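Local atomic coordinates of neurotoxin (PDB entry 2QN0), a protein that probably cleaves neuronal SNARE proteins, acting as the zinc-dependent light chain protease of botulinum neurotoxin serotype C1, with dual substrate specificity. Residues A[65-70]-A[253-258]; A[199-204]-A[378-383]. One frame throughout, in Å; residues are numbered along the deposited sequence.

Interaction 1: A[65-70]-A[253-258]; sequences TSPKSG and TSNIFY
The Tyr258 ring lies obliquely over the turn at Ser66 and Pro67. Its CD1 comes to 3.4 Å from Pro67 CG, while the phenolic end passes over Ser66, with Tyr258 OH 3.8 Å from Ser66 CB. The pyrrolidine and the phenol cross at about a right angle; the proline meets mainly CD1 and CE1 of the tyrosine, and the CZ and OH end of the ring reaches Ser66 CB. The peptide bond before Pro67 is cis. In the other aromatic ring of this loop, that of Phe257, one face carries Ile256 CG1 near the rim, 3.4 Å above the plane.

Beside the tyrosine, Asn255 turns its amide toward the backbone of Pro67, and ND2 is modelled unusually close to Pro67 O, at 2.6 Å. With CG held between the backbone N and the carbonyl carbon (chi1 62°), the amide oxygen of Asn255 folds back over its own loop toward the N of Phe257. Farther along, Ser69 OG accepts the N-H of Ile256 at 3.2 Å in a fairly straight bond (163° at the hydrogen), and it also touches Asn255 CB and Ile256 CG2. This is the one clear hydrogen bond between 65-70 and 253-258. Lys68 turns away and forms a salt bridge with Asp167, and Ser69 O accepts from Asn164.

The bond from Phe257 N to Asn255 OD1 is modelled very short, so its length is doubtful, but the geometry is that of an Asx turn. The turn lies within the loop between strands 248-253 and 261-266, which packs at the protein surface against the long loop between strand 43-46 and helix 80-97.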
loop_
_atom_site.group_PDB
_atom_site.type_symbol
_atom_site.label_atom_id
_atom_site.label_comp_id
_atom_site.label_asym_id
_atom_site.label_seq_id
_atom_site.Cartn_x
_atom_site.Cartn_y
_atom_site.Cartn_z
ATOM N N THR A 65 -6.741 20.872 -11.702
ATOM C CA THR A 65 -6.709 20.052 -10.497
ATOM C C THR A 65 -5.372 20.280 -9.797
ATOM O O THR A 65 -5.207 19.970 -8.615
ATOM C CB THR A 65 -6.850 18.553 -10.837
ATOM O OG1 THR A 65 -8.006 18.354 -11.660
ATOM C CG2 THR A 65 -6.999 17.730 -9.565
ATOM N N SER A 66 -4.419 20.828 -10.547
ATOM C CA SER A 66 -3.085 21.123 -10.040
ATOM C C SER A 66 -3.187 22.055 -8.832
ATOM O O SER A 66 -4.289 22.364 -8.379
ATOM C CB SER A 66 -2.249 21.769 -11.150
ATOM O OG SER A 66 -2.083 20.884 -12.243
ATOM N N PRO A 67 -2.046 22.524 -8.293
ATOM C CA PRO A 67 -0.639 22.303 -8.653
ATOM C C PRO A 67 -0.225 20.834 -8.696
ATOM O O PRO A 67 0.800 20.487 -9.280
ATOM C CB PRO A 67 0.113 23.075 -7.574
ATOM C CG PRO A 67 -0.817 24.195 -7.261
ATOM C CD PRO A 67 -2.142 23.484 -7.180
ATOM N N LYS A 68 -1.029 19.981 -8.069
ATOM C CA LYS A 68 -0.763 18.548 -8.016
ATOM C C LYS A 68 -0.234 18.014 -9.345
ATOM O O LYS A 68 -0.902 18.117 -10.376
ATOM C CB LYS A 68 -2.044 17.802 -7.637
ATOM C CG LYS A 68 -1.847 16.346 -7.248
ATOM C CD LYS A 68 -1.044 16.222 -5.962
ATOM C CE LYS A 68 -1.098 14.804 -5.418
ATOM N NZ LYS A 68 -0.616 13.812 -6.416
ATOM N N SER A 69 0.970 17.449 -9.317
ATOM C CA SER A 69 1.582 16.891 -10.518
ATOM C C SER A 69 0.757 15.706 -11.001
ATOM O O SER A 69 0.354 14.855 -10.204
ATOM C CB SER A 69 3.011 16.428 -10.224
ATOM O OG SER A 69 3.819 17.505 -9.783
ATOM N N GLY A 70 0.508 15.649 -12.306
ATOM C CA GLY A 70 -0.277 14.556 -12.852
ATOM C C GLY A 70 0.214 14.027 -14.188
ATOM O O GLY A 70 0.910 14.717 -14.934
ATOM N N THR A 253 5.114 23.106 -0.854
ATOM C CA THR A 253 6.012 22.287 -1.652
ATOM C C THR A 253 5.889 22.815 -3.074
ATOM O O THR A 253 5.082 23.709 -3.338
ATOM C CB THR A 253 5.622 20.787 -1.599
ATOM O OG1 THR A 253 6.652 20.004 -2.219
ATOM C CG2 THR A 253 4.300 20.544 -2.316
ATOM N N SER A 254 6.689 22.285 -3.987
ATOM C CA SER A 254 6.622 22.737 -5.367
ATOM C C SER A 254 6.609 21.536 -6.301
ATOM O O SER A 254 7.494 20.678 -6.238
ATOM C CB SER A 254 7.801 23.664 -5.669
ATOM O OG SER A 254 9.032 23.065 -5.316
ATOM N N ASN A 255 5.587 21.479 -7.153
ATOM C CA ASN A 255 5.416 20.381 -8.098
ATOM C C ASN A 255 6.433 20.390 -9.227
ATOM O O ASN A 255 7.436 21.102 -9.173
ATOM C CB ASN A 255 4.001 20.400 -8.686
ATOM C CG ASN A 255 3.709 21.666 -9.459
ATOM O OD1 ASN A 255 4.470 22.051 -10.339
ATOM N ND2 ASN A 255 2.598 22.317 -9.139
ATOM N N ILE A 256 6.155 19.590 -10.253
ATOM C CA ILE A 256 7.032 19.459 -11.412
ATOM C C ILE A 256 7.042 20.692 -12.318
ATOM O O ILE A 256 7.864 20.789 -13.232
ATOM C CB ILE A 256 6.641 18.221 -12.257
ATOM C CG1 ILE A 256 5.242 18.403 -12.849
ATOM C CG2 ILE A 256 6.658 16.976 -11.385
ATOM C CD1 ILE A 256 4.786 17.242 -13.720
ATOM N N PHE A 257 6.130 21.627 -12.062
ATOM C CA PHE A 257 6.029 22.855 -12.845
ATOM C C PHE A 257 5.905 24.095 -11.956
ATOM O O PHE A 257 6.836 24.896 -11.863
ATOM C CB PHE A 257 4.819 22.794 -13.783
ATOM C CG PHE A 257 4.895 21.698 -14.808
ATOM C CD1 PHE A 257 5.980 21.609 -15.674
ATOM C CD2 PHE A 257 3.870 20.764 -14.921
ATOM C CE1 PHE A 257 6.043 20.605 -16.640
ATOM C CE2 PHE A 257 3.923 19.757 -15.881
ATOM C CZ PHE A 257 5.012 19.677 -16.743
ATOM N N TYR A 258 4.748 24.245 -11.311
ATOM C CA TYR A 258 4.469 25.383 -10.433
ATOM C C TYR A 258 5.531 25.624 -9.366
ATOM O O TYR A 258 6.414 24.795 -9.147
ATOM C CB TYR A 258 3.121 25.206 -9.725
ATOM C CG TYR A 258 1.903 25.155 -10.624
ATOM C CD1 TYR A 258 0.624 25.292 -10.087
ATOM C CD2 TYR A 258 2.021 24.959 -12.001
ATOM C CE1 TYR A 258 -0.508 25.236 -10.891
ATOM C CE2 TYR A 258 0.890 24.899 -12.817
ATOM C CZ TYR A 258 -0.369 25.039 -12.254
ATOM O OH TYR A 258 -1.493 24.986 -13.047
#

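Interaction 2: A[199-204]-A[378-383]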
loop_
_atom_site.group_PDB
_atom_site.type_symbol
_atom_site.label_atom_id
_atom_site.label_comp_id
_atom_site.label_asym_id
_atom_site.label_seq_id
_atom_site.Cartn_x
_atom_site.Cartn_y
_atom_site.Cartn_z
ATOM N N MET A 199 8.503 6.803 -11.755
ATOM C CA MET A 199 9.251 7.323 -10.618
ATOM C C MET A 199 9.355 8.830 -10.435
ATOM O O MET A 199 9.648 9.575 -11.368
ATOM C CB MET A 199 10.667 6.746 -10.646
ATOM C CG MET A 199 10.714 5.230 -10.678
ATOM S SD MET A 199 12.348 4.636 -11.140
ATOM C CE MET A 199 12.168 4.546 -12.937
ATOM N N LEU A 200 9.135 9.254 -9.197
ATOM C CA LEU A 200 9.225 10.652 -8.811
ATOM C C LEU A 200 10.714 11.006 -8.778
ATOM O O LEU A 200 11.546 10.168 -8.419
ATOM C CB LEU A 200 8.581 10.811 -7.425
ATOM C CG LEU A 200 8.657 12.089 -6.588
ATOM C CD1 LEU A 200 7.497 12.093 -5.588
ATOM C CD2 LEU A 200 9.992 12.162 -5.862
ATOM N N THR A 201 11.055 12.231 -9.177
ATOM C CA THR A 201 12.449 12.673 -9.175
ATOM C C THR A 201 12.644 13.830 -8.198
ATOM O O THR A 201 11.725 14.618 -7.968
ATOM C CB THR A 201 12.906 13.101 -10.585
ATOM O OG1 THR A 201 12.018 14.101 -11.096
ATOM C CG2 THR A 201 12.904 11.896 -11.529
ATOM N N TYR A 202 13.847 13.936 -7.643
ATOM C CA TYR A 202 14.154 14.961 -6.645
ATOM C C TYR A 202 15.652 15.249 -6.586
ATOM O O TYR A 202 16.455 14.507 -7.155
ATOM C CB TYR A 202 13.701 14.445 -5.278
ATOM C CG TYR A 202 14.306 13.085 -4.986
ATOM C CD1 TYR A 202 15.576 12.970 -4.414
ATOM C CD2 TYR A 202 13.673 11.918 -5.416
ATOM C CE1 TYR A 202 16.205 11.734 -4.292
ATOM C CE2 TYR A 202 14.296 10.674 -5.301
ATOM C CZ TYR A 202 15.562 10.592 -4.745
ATOM O OH TYR A 202 16.209 9.377 -4.682
ATOM N N SER A 203 16.020 16.324 -5.887
ATOM C CA SER A 203 17.422 16.694 -5.707
ATOM C C SER A 203 17.726 16.854 -4.214
ATOM O O SER A 203 18.883 16.791 -3.797
ATOM C CB SER A 203 17.753 17.993 -6.456
ATOM O OG SER A 203 16.963 19.079 -6.009
ATOM N N ASN A 204 16.683 17.061 -3.413
ATOM C CA ASN A 204 16.835 17.203 -1.962
ATOM C C ASN A 204 16.770 15.776 -1.434
ATOM O O ASN A 204 15.698 15.285 -1.078
ATOM C CB ASN A 204 15.685 18.046 -1.391
ATOM C CG ASN A 204 15.766 18.208 0.114
ATOM O OD1 ASN A 204 16.795 17.932 0.731
ATOM N ND2 ASN A 204 14.676 18.671 0.714
ATOM N N ASN A 378 10.878 18.870 -3.240
ATOM C CA ASN A 378 10.441 19.393 -4.527
ATOM C C ASN A 378 10.678 18.281 -5.541
ATOM O O ASN A 378 11.610 17.494 -5.393
ATOM C CB ASN A 378 11.249 20.627 -4.915
ATOM C CG ASN A 378 11.075 21.762 -3.935
ATOM O OD1 ASN A 378 10.025 21.897 -3.308
ATOM N ND2 ASN A 378 12.098 22.597 -3.809
ATOM N N VAL A 379 9.835 18.206 -6.561
ATOM C CA VAL A 379 9.991 17.167 -7.566
ATOM C C VAL A 379 10.199 17.747 -8.955
ATOM O O VAL A 379 9.906 18.916 -9.209
ATOM C CB VAL A 379 8.776 16.212 -7.581
ATOM C CG1 VAL A 379 8.642 15.535 -6.219
ATOM C CG2 VAL A 379 7.507 16.977 -7.921
ATOM N N TYR A 380 10.721 16.921 -9.849
ATOM C CA TYR A 380 10.985 17.340 -11.217
ATOM C C TYR A 380 10.207 16.442 -12.163
ATOM O O TYR A 380 9.218 15.831 -11.763
ATOM C CB TYR A 380 12.485 17.252 -11.491
ATOM C CG TYR A 380 13.299 18.111 -10.555
ATOM C CD1 TYR A 380 13.387 19.490 -10.741
ATOM C CD2 TYR A 380 13.953 17.552 -9.458
ATOM C CE1 TYR A 380 14.108 20.292 -9.857
ATOM C CE2 TYR A 380 14.673 18.344 -8.568
ATOM C CZ TYR A 380 14.748 19.711 -8.772
ATOM O OH TYR A 380 15.465 20.491 -7.894
ATOM N N THR A 381 10.636 16.355 -13.418
ATOM C CA THR A 381 9.916 15.514 -14.364
ATOM C C THR A 381 10.101 14.047 -13.995
ATOM O O THR A 381 11.220 13.595 -13.768
ATOM C CB THR A 381 10.410 15.728 -15.810
ATOM O OG1 THR A 381 10.337 17.120 -16.136
ATOM C CG2 THR A 381 9.537 14.951 -16.786
ATOM N N PRO A 382 8.998 13.291 -13.913
ATOM C CA PRO A 382 9.060 11.869 -13.567
ATOM C C PRO A 382 9.800 11.082 -14.644
ATOM O O PRO A 382 9.812 11.476 -15.812
ATOM C CB PRO A 382 7.586 11.464 -13.494
ATOM C CG PRO A 382 6.882 12.744 -13.170
ATOM C CD PRO A 382 7.600 13.735 -14.040
ATOM N N VAL A 383 10.420 9.979 -14.246
ATOM C CA VAL A 383 11.139 9.131 -15.189
ATOM C C VAL A 383 10.641 7.701 -15.062
ATOM O O VAL A 383 9.942 7.356 -14.110
ATOM C CB VAL A 383 12.671 9.142 -14.932
ATOM C CG1 VAL A 383 13.233 10.538 -15.175
ATOM C CG2 VAL A 383 12.976 8.684 -13.511
HETATM O O HOH W 1 8.699 13.681 -10.205
HETATM O O HOH W 2 14.083 17.951 -4.486
HETATM O O HOH W 3 14.682 20.663 -4.077
HETATM O O HOH W 4 12.832 20.094 -1.410
#
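Thr201 reaches across to 378-383 with its whole side chain. Its CB lies 3.6 Å from Thr381 O, and the two branches then part. Chi1 of 55° sets OG1 between the backbone N and the carbonyl carbon, where it donates to Thr381 O at 2.8 Å from well above the carbonyl plane, 68° out of it. The same hydroxyl accepts a weak bond from the N-H of Tyr380, whose main bond goes to Thr201 O at 3.1 Å. The methyl CG2 also passes Thr381 O, at 3.3 Å, and then reaches the apolar Val383, coming to 3.8 Å from its CG2.

The Tyr380 ring extends alongside the backbone of Tyr202 and Ser203 with its edge turned to it, Tyr202 C and Ser203 N being in the ring plane. At the end of the ring, Tyr380 OH and Ser203 OG share a hydrogen bond of 2.8 Å in which either may be the donor. Leu200 and Val379 cross at about a right angle, and their closest carbons, Leu200 CG and Val379 CG1, are tightly packed at 3.5 Å.

The backbones pair closely at one end. Met199 and Val383 form an antiparallel hydrogen-bonded pair, bonded in both directions, with Met199 N 2.8 Å from Val383 O. Farther along, direct and water-bridged links mix: one water accepts from Thr201 N and donates to Tyr380 O, and another links Ser203 N to Asn378 O in the same way. Strand 201-202 also pairs with strand 219-220, through Tyr202 and Phe219, so that it lies between that partner and 378-383. The arrangement is that of a single antiparallel beta bridge flanked by direct and water-bridged links, which lays the loop leading into strand 383-384 along the small sheet of the zinc protease.

Overall arrangement
Interaction 1 is a surface contact of two irregular loops, resting on one hydrogen bond and the packing of tyrosine on proline; interaction 2 is partly buried, larger in area, and built on backbone pairing, hydroxyl bonds and bridging waters. Their centres are 12 Å apart and they meet directly: Ser254 of 253-258 probably hydrogen-bonds to the side chain of Asn378, and Ile256 packs on Val379. The loop 253-258 thus lies between 65-70 and 378-383. In sequence their segments alternate, and each contact joins parts of the chain over 170 residues apart. Lys68 and Leu200 each bring a side chain to about 10 Å from the zinc bound by His229, His233 and Glu269.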